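Local structure of acetylene hydratase Ahy (Pelobacter acetylenicus, 2E7Z) at residues A[1-9]-A[475-483]. The protein catalyses the non-redox hydration of acetylene to acetaldehyde, using a tungsten bis(molybdopterin guanine dinucleotide) cofactor together with a [4Fe-4S] cluster. Sequence-based numbering, arbitrary orientation.
With SF4 (iron/sulfur cluster), chain D.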
ATOM      1  N   LYS A   1     -26.735   0.231  18.651  1.00 21.96           N
ATOM      2  CA  LYS A   1     -25.476   0.877  18.138  1.00 21.52           C
ATOM      3  C   LYS A   1     -24.261  -0.051  18.230  1.00 19.92           C
ATOM      4  O   LYS A   1     -24.012  -0.686  19.261  1.00 20.68           O
ATOM      5  CB  LYS A   1     -25.164   2.177  18.881  1.00 22.64           C
ATOM      6  CG  LYS A   1     -26.126   3.328  18.586  1.00 25.77           C
ATOM      7  CD  LYS A   1     -25.400   4.677  18.482  1.00 30.73           C
ATOM      8  CE  LYS A   1     -24.704   5.071  19.788  1.00 33.81           C
ATOM      9  NZ  LYS A   1     -24.429   6.539  19.864  1.00 35.37           N
ATOM     10  N   LYS A   2     -23.504  -0.119  17.142  1.00 17.50           N
ATOM     11  CA  LYS A   2     -22.313  -0.959  17.084  1.00 15.29           C
ATOM     12  C   LYS A   2     -21.076  -0.080  16.905  1.00 14.12           C
ATOM     13  O   LYS A   2     -21.181   0.992  16.287  1.00 14.34           O
ATOM     14  CB  LYS A   2     -22.432  -1.913  15.891  1.00 16.58           C
ATOM     15  CG  LYS A   2     -23.626  -2.891  15.966  1.00 19.67           C
ATOM     16  CD  LYS A   2     -23.374  -4.032  16.958  1.00 21.95           C
ATOM     17  CE  LYS A   2     -24.650  -4.743  17.428  1.00 26.44           C
ATOM     18  NZ  LYS A   2     -25.610  -4.986  16.338  1.00 28.90           N
ATOM     19  N   HIS A   3     -19.928  -0.516  17.431  1.00 12.12           N
ATOM     20  CA  HIS A   3     -18.637   0.081  17.026  1.00 10.89           C
ATOM     21  C   HIS A   3     -18.070  -0.783  15.898  1.00 11.11           C
ATOM     22  O   HIS A   3     -18.084  -2.024  15.971  1.00 10.52           O
ATOM     23  CB  HIS A   3     -17.649   0.275  18.195  1.00 11.72           C
ATOM     24  CG  HIS A   3     -17.193  -0.987  18.862  1.00 12.12           C
ATOM     25  ND1 HIS A   3     -16.048  -1.667  18.497  1.00 16.59           N
ATOM     26  CD2 HIS A   3     -17.708  -1.662  19.919  1.00 11.65           C
ATOM     27  CE1 HIS A   3     -15.890  -2.720  19.281  1.00 13.13           C
ATOM     28  NE2 HIS A   3     -16.886  -2.744  20.148  1.00 15.25           N
ATOM     29  N   VAL A   4     -17.617  -0.121  14.830  1.00 10.54           N
ATOM     30  CA  VAL A   4     -17.208  -0.825  13.611  1.00 10.30           C
ATOM     31  C   VAL A   4     -15.918  -0.191  13.116  1.00 10.03           C
ATOM     32  O   VAL A   4     -15.809   1.046  13.104  1.00 10.45           O
ATOM     33  CB  VAL A   4     -18.326  -0.753  12.516  1.00 11.23           C
ATOM     34  CG1 VAL A   4     -18.032  -1.714  11.383  1.00 10.44           C
ATOM     35  CG2 VAL A   4     -19.696  -1.056  13.129  1.00 12.13           C
ATOM     36  N   VAL A   5     -14.951  -1.022  12.720  1.00  9.43           N
ATOM     37  CA  VAL A   5     -13.783  -0.495  12.029  1.00  9.13           C
ATOM     38  C   VAL A   5     -14.176  -0.171  10.566  1.00  9.09           C
ATOM     39  O   VAL A   5     -14.565  -1.071   9.804  1.00  8.73           O
ATOM     40  CB  VAL A   5     -12.607  -1.491  12.082  1.00  8.53           C
ATOM     41  CG1 VAL A   5     -11.473  -0.983  11.200  1.00 10.13           C
ATOM     42  CG2 VAL A   5     -12.154  -1.711  13.538  1.00 10.27           C
ATOM     43  N   CYS A   6     -14.115   1.101  10.178  1.00  9.10           N
ATOM     44  CA  CYS A   6     -14.457   1.431   8.822  1.00  9.08           C
ATOM     45  C   CYS A   6     -13.361   0.889   7.910  1.00  8.84           C
ATOM     46  O   CYS A   6     -12.175   1.145   8.149  1.00  8.85           O
ATOM     47  CB  CYS A   6     -14.554   2.939   8.704  1.00 10.02           C
ATOM     48  SG  CYS A   6     -14.850   3.478   7.011  1.00 10.63           S
ATOM     49  N   GLN A   7     -13.764   0.134   6.888  1.00  8.42           N
ATOM     50  CA  GLN A   7     -12.809  -0.384   5.904  1.00  9.51           C
ATOM     51  C   GLN A   7     -13.098   0.208   4.532  1.00  9.83           C
ATOM     52  O   GLN A   7     -12.782  -0.397   3.499  1.00 10.03           O
ATOM     53  CB  GLN A   7     -12.840  -1.912   5.901  1.00  9.16           C
ATOM     54  CG  GLN A   7     -12.342  -2.476   7.250  1.00  7.89           C
ATOM     55  CD  GLN A   7     -13.087  -3.719   7.720  1.00  7.99           C
ATOM     56  OE1 GLN A   7     -12.983  -4.799   7.110  1.00  8.87           O
ATOM     57  NE2 GLN A   7     -13.789  -3.599   8.845  1.00  8.33           N
ATOM     58  N   SER A   8     -13.681   1.404   4.523  1.00 10.29           N
ATOM     59  CA  SER A   8     -13.854   2.121   3.265  1.00 10.60           C
ATOM     60  C   SER A   8     -12.537   2.740   2.791  1.00 10.36           C
ATOM     61  O   SER A   8     -12.402   3.086   1.625  1.00 10.62           O
ATOM     62  CB  SER A   8     -14.965   3.170   3.363  1.00 10.67           C
ATOM     63  OG  SER A   8     -16.252   2.573   3.227  1.00 11.82           O
ATOM     64  N   CYS A   9     -11.553   2.840   3.688  1.00  9.41           N
ATOM     65  CA  CYS A   9     -10.166   3.035   3.282  1.00 10.09           C
ATOM     66  C   CYS A   9      -9.317   2.407   4.382  1.00 10.48           C
ATOM     67  O   CYS A   9      -9.851   1.896   5.374  1.00 10.76           O
ATOM     68  CB  CYS A   9      -9.800   4.504   2.977  1.00 10.61           C
ATOM     69  SG  CYS A   9      -9.218   5.552   4.345  1.00 11.34           S
ATOM     70  N   GLY A 475      -4.784  -3.671  18.281  1.00 10.94           N
ATOM     71  CA  GLY A 475      -5.913  -4.038  17.424  1.00 11.06           C
ATOM     72  C   GLY A 475      -7.176  -3.374  17.917  1.00 11.02           C
ATOM     73  O   GLY A 475      -7.424  -3.348  19.123  1.00 12.56           O
ATOM     74  N   ASN A 476      -7.952  -2.817  16.990  1.00 10.66           N
ATOM     75  CA  ASN A 476      -9.334  -2.398  17.271  1.00 11.17           C
ATOM     76  C   ASN A 476     -10.325  -3.481  16.879  1.00 10.65           C
ATOM     77  O   ASN A 476     -10.235  -4.048  15.796  1.00 12.38           O
ATOM     78  CB  ASN A 476      -9.678  -1.108  16.512  1.00 10.82           C
ATOM     79  CG  ASN A 476      -8.899   0.096  17.022  1.00 12.31           C
ATOM     80  OD1 ASN A 476      -8.403   0.914  16.244  1.00 14.23           O
ATOM     81  ND2 ASN A 476      -8.753   0.183  18.325  1.00 12.53           N
ATOM     82  N   THR A 477     -11.278  -3.758  17.754  1.00  9.76           N
ATOM     83  CA  THR A 477     -12.361  -4.671  17.396  1.00  9.09           C
ATOM     84  C   THR A 477     -13.401  -3.995  16.496  1.00  8.99           C
ATOM     85  O   THR A 477     -13.649  -2.796  16.613  1.00  9.65           O
ATOM     86  CB  THR A 477     -13.038  -5.215  18.667  1.00  9.25           C
ATOM     87  OG1 THR A 477     -13.488  -4.099  19.457  1.00 10.10           O
ATOM     88  CG2 THR A 477     -12.057  -6.048  19.480  1.00  9.65           C
ATOM     89  N   SER A 478     -13.987  -4.796  15.610  1.00  8.83           N
ATOM     90  CA  SER A 478     -15.060  -4.366  14.743  1.00  8.68           C
ATOM     91  C   SER A 478     -16.250  -5.293  14.899  1.00  8.71           C
ATOM     92  O   SER A 478     -16.138  -6.491  14.668  1.00  7.69           O
ATOM     93  CB  SER A 478     -14.594  -4.385  13.296  1.00  7.96           C
ATOM     94  OG  SER A 478     -15.552  -3.721  12.504  1.00  8.61           O
ATOM     95  N   GLN A 479     -17.397  -4.742  15.278  1.00  8.56           N
ATOM     96  CA  GLN A 479     -18.607  -5.544  15.381  1.00  8.46           C
ATOM     97  C   GLN A 479     -19.283  -5.691  14.045  1.00  9.77           C
ATOM     98  O   GLN A 479     -19.245  -4.759  13.213  1.00  9.36           O
ATOM     99  CB  GLN A 479     -19.551  -4.902  16.392  1.00 10.02           C
ATOM    100  CG  GLN A 479     -18.964  -4.795  17.797  1.00 10.52           C
ATOM    101  CD  GLN A 479     -20.004  -4.311  18.768  1.00 10.76           C
ATOM    102  OE1 GLN A 479     -20.426  -3.159  18.721  1.00 12.26           O
ATOM    103  NE2 GLN A 479     -20.479  -5.215  19.604  1.00 13.15           N
ATOM    104  N   GLN A 480     -19.930  -6.846  13.861  1.00  9.37           N
ATOM    105  CA  GLN A 480     -20.780  -7.083  12.704  1.00  9.72           C
ATOM    106  C   GLN A 480     -22.105  -6.322  12.831  1.00 10.22           C
ATOM    107  O   GLN A 480     -22.816  -6.496  13.827  1.00 11.15           O
ATOM    108  CB  GLN A 480     -21.070  -8.558  12.598  1.00  9.55           C
ATOM    109  CG  GLN A 480     -21.808  -8.947  11.351  1.00 11.38           C
ATOM    110  CD  GLN A 480     -21.944 -10.438  11.176  1.00 14.16           C
ATOM    111  OE1 GLN A 480     -21.454 -11.225  11.996  1.00 15.49           O
ATOM    112  NE2 GLN A 480     -22.578 -10.840  10.093  1.00 14.72           N
ATOM    113  N   VAL A 481     -22.465  -5.526  11.825  1.00 10.42           N
ATOM    114  CA  VAL A 481     -23.721  -4.779  11.896  1.00 12.02           C
ATOM    115  C   VAL A 481     -24.908  -5.601  11.387  1.00 12.35           C
ATOM    116  O   VAL A 481     -25.963  -5.686  12.044  1.00 12.94           O
ATOM    117  CB  VAL A 481     -23.612  -3.408  11.189  1.00 12.25           C
ATOM    118  CG1 VAL A 481     -24.898  -2.618  11.400  1.00 13.16           C
ATOM    119  CG2 VAL A 481     -22.431  -2.624  11.742  1.00 12.54           C
ATOM    120  N   VAL A 482     -24.753  -6.187  10.206  1.00 11.79           N
ATOM    121  CA  VAL A 482     -25.805  -7.009   9.581  1.00 12.53           C
ATOM    122  C   VAL A 482     -25.217  -8.278   8.979  1.00 12.24           C
ATOM    123  O   VAL A 482     -24.000  -8.411   8.830  1.00 11.71           O
ATOM    124  CB  VAL A 482     -26.621  -6.233   8.480  1.00 12.02           C
ATOM    125  CG1 VAL A 482     -27.366  -5.020   9.050  1.00 15.58           C
ATOM    126  CG2 VAL A 482     -25.712  -5.819   7.315  1.00 13.75           C
ATOM    127  N   GLU A 483     -26.069  -9.237   8.661  1.00 12.93           N
ATOM    128  CA  GLU A 483     -25.662 -10.408   7.906  1.00 13.99           C
ATOM    129  C   GLU A 483     -25.341  -9.963   6.480  1.00 13.04           C
ATOM    130  O   GLU A 483     -25.938  -9.006   5.979  1.00 13.70           O
ATOM    131  CB  GLU A 483     -26.803 -11.439   7.884  1.00 15.39           C
ATOM    132  CG  GLU A 483     -27.055 -12.132   9.237  1.00 20.11           C
ATOM    133  CD  GLU A 483     -25.919 -13.048   9.702  1.00 26.79           C
ATOM    134  OE1 GLU A 483     -25.144 -13.559   8.858  1.00 29.67           O
ATOM    135  OE2 GLU A 483     -25.810 -13.269  10.932  1.00 30.53           O
TER
HETATM  136 FE1  SF4 D 800     -13.011   7.783   5.994  1.00 13.31          FE
HETATM  137 FE2  SF4 D 800     -13.378   5.235   6.772  1.00 11.40          FE
HETATM  138 FE3  SF4 D 800     -11.660   6.834   8.122  1.00 12.64          FE
HETATM  139 FE4  SF4 D 800     -11.031   5.946   5.673  1.00 11.66          FE
HETATM  140  S1  SF4 D 800     -11.284   4.639   7.495  1.00 10.86           S
HETATM  141  S2  SF4 D 800     -10.762   8.116   6.463  1.00 12.99           S
HETATM  142  S3  SF4 D 800     -13.097   5.905   4.631  1.00 10.96           S
HETATM  143  S4  SF4 D 800     -13.944   7.142   7.952  1.00 13.11           S
HETATM  144  O   HOH W   1     -16.134  -4.944  10.169  1.00  8.29           O
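Gln479 grips His3 from both ends of its backbone: Gln479 N donates to His3 O at 2.9 Å, and His3 N returns a bond to the amide oxygen, OE1, of Gln479. That second bond arrives in the carbonyl plane on a lone pair, so the glutamine side chain does what a neighbouring strand's carbonyl would do. The same side chain lies over one face of the imidazole, CG standing 3.9 Å from the ring centroid and the amide nearly parallel to the ring, 19° apart. A glutamine suits this place because it offers methylenes for the ring and a polar end for the backbone; Gln479 NE2 is hydrogen-bonded to Gln532 OE1 and His3 NE2 to Gln532 O. At the ring edge, His3 ND1 makes a weak bond to Thr477 O.

Two residues along the strand, Val5 N meets the buried Ser478 hydroxyl at 2.8 Å; chi1 of -169° swings OG away from the Ser478 nitrogen and onto Val5 N. Serine's small hydroxyl can accept there while donating to a water that also links Gln7 NE2. Branched valines fill the apolar contact, Val4 CG2 meeting Val481 CG2 at 3.4 Å, tighter than usual for carbons. Toward the surface the fit slackens: flexible Lys2 crosses Gln479 at about a right angle, its NZ 4.0 Å from Gln480 O.

Segment 475-483 thus crosses the edge of strand 2-5 facing away from strand 14-19, and Val481 reaches on to 14-19 and 25-29. Just after strand 2-5, Cys6 and Cys9 bind two cluster irons, a site completed by Cys13 and Cys43, in the N-terminal [4Fe-4S] domain characteristic of DMSO reductase family enzymes.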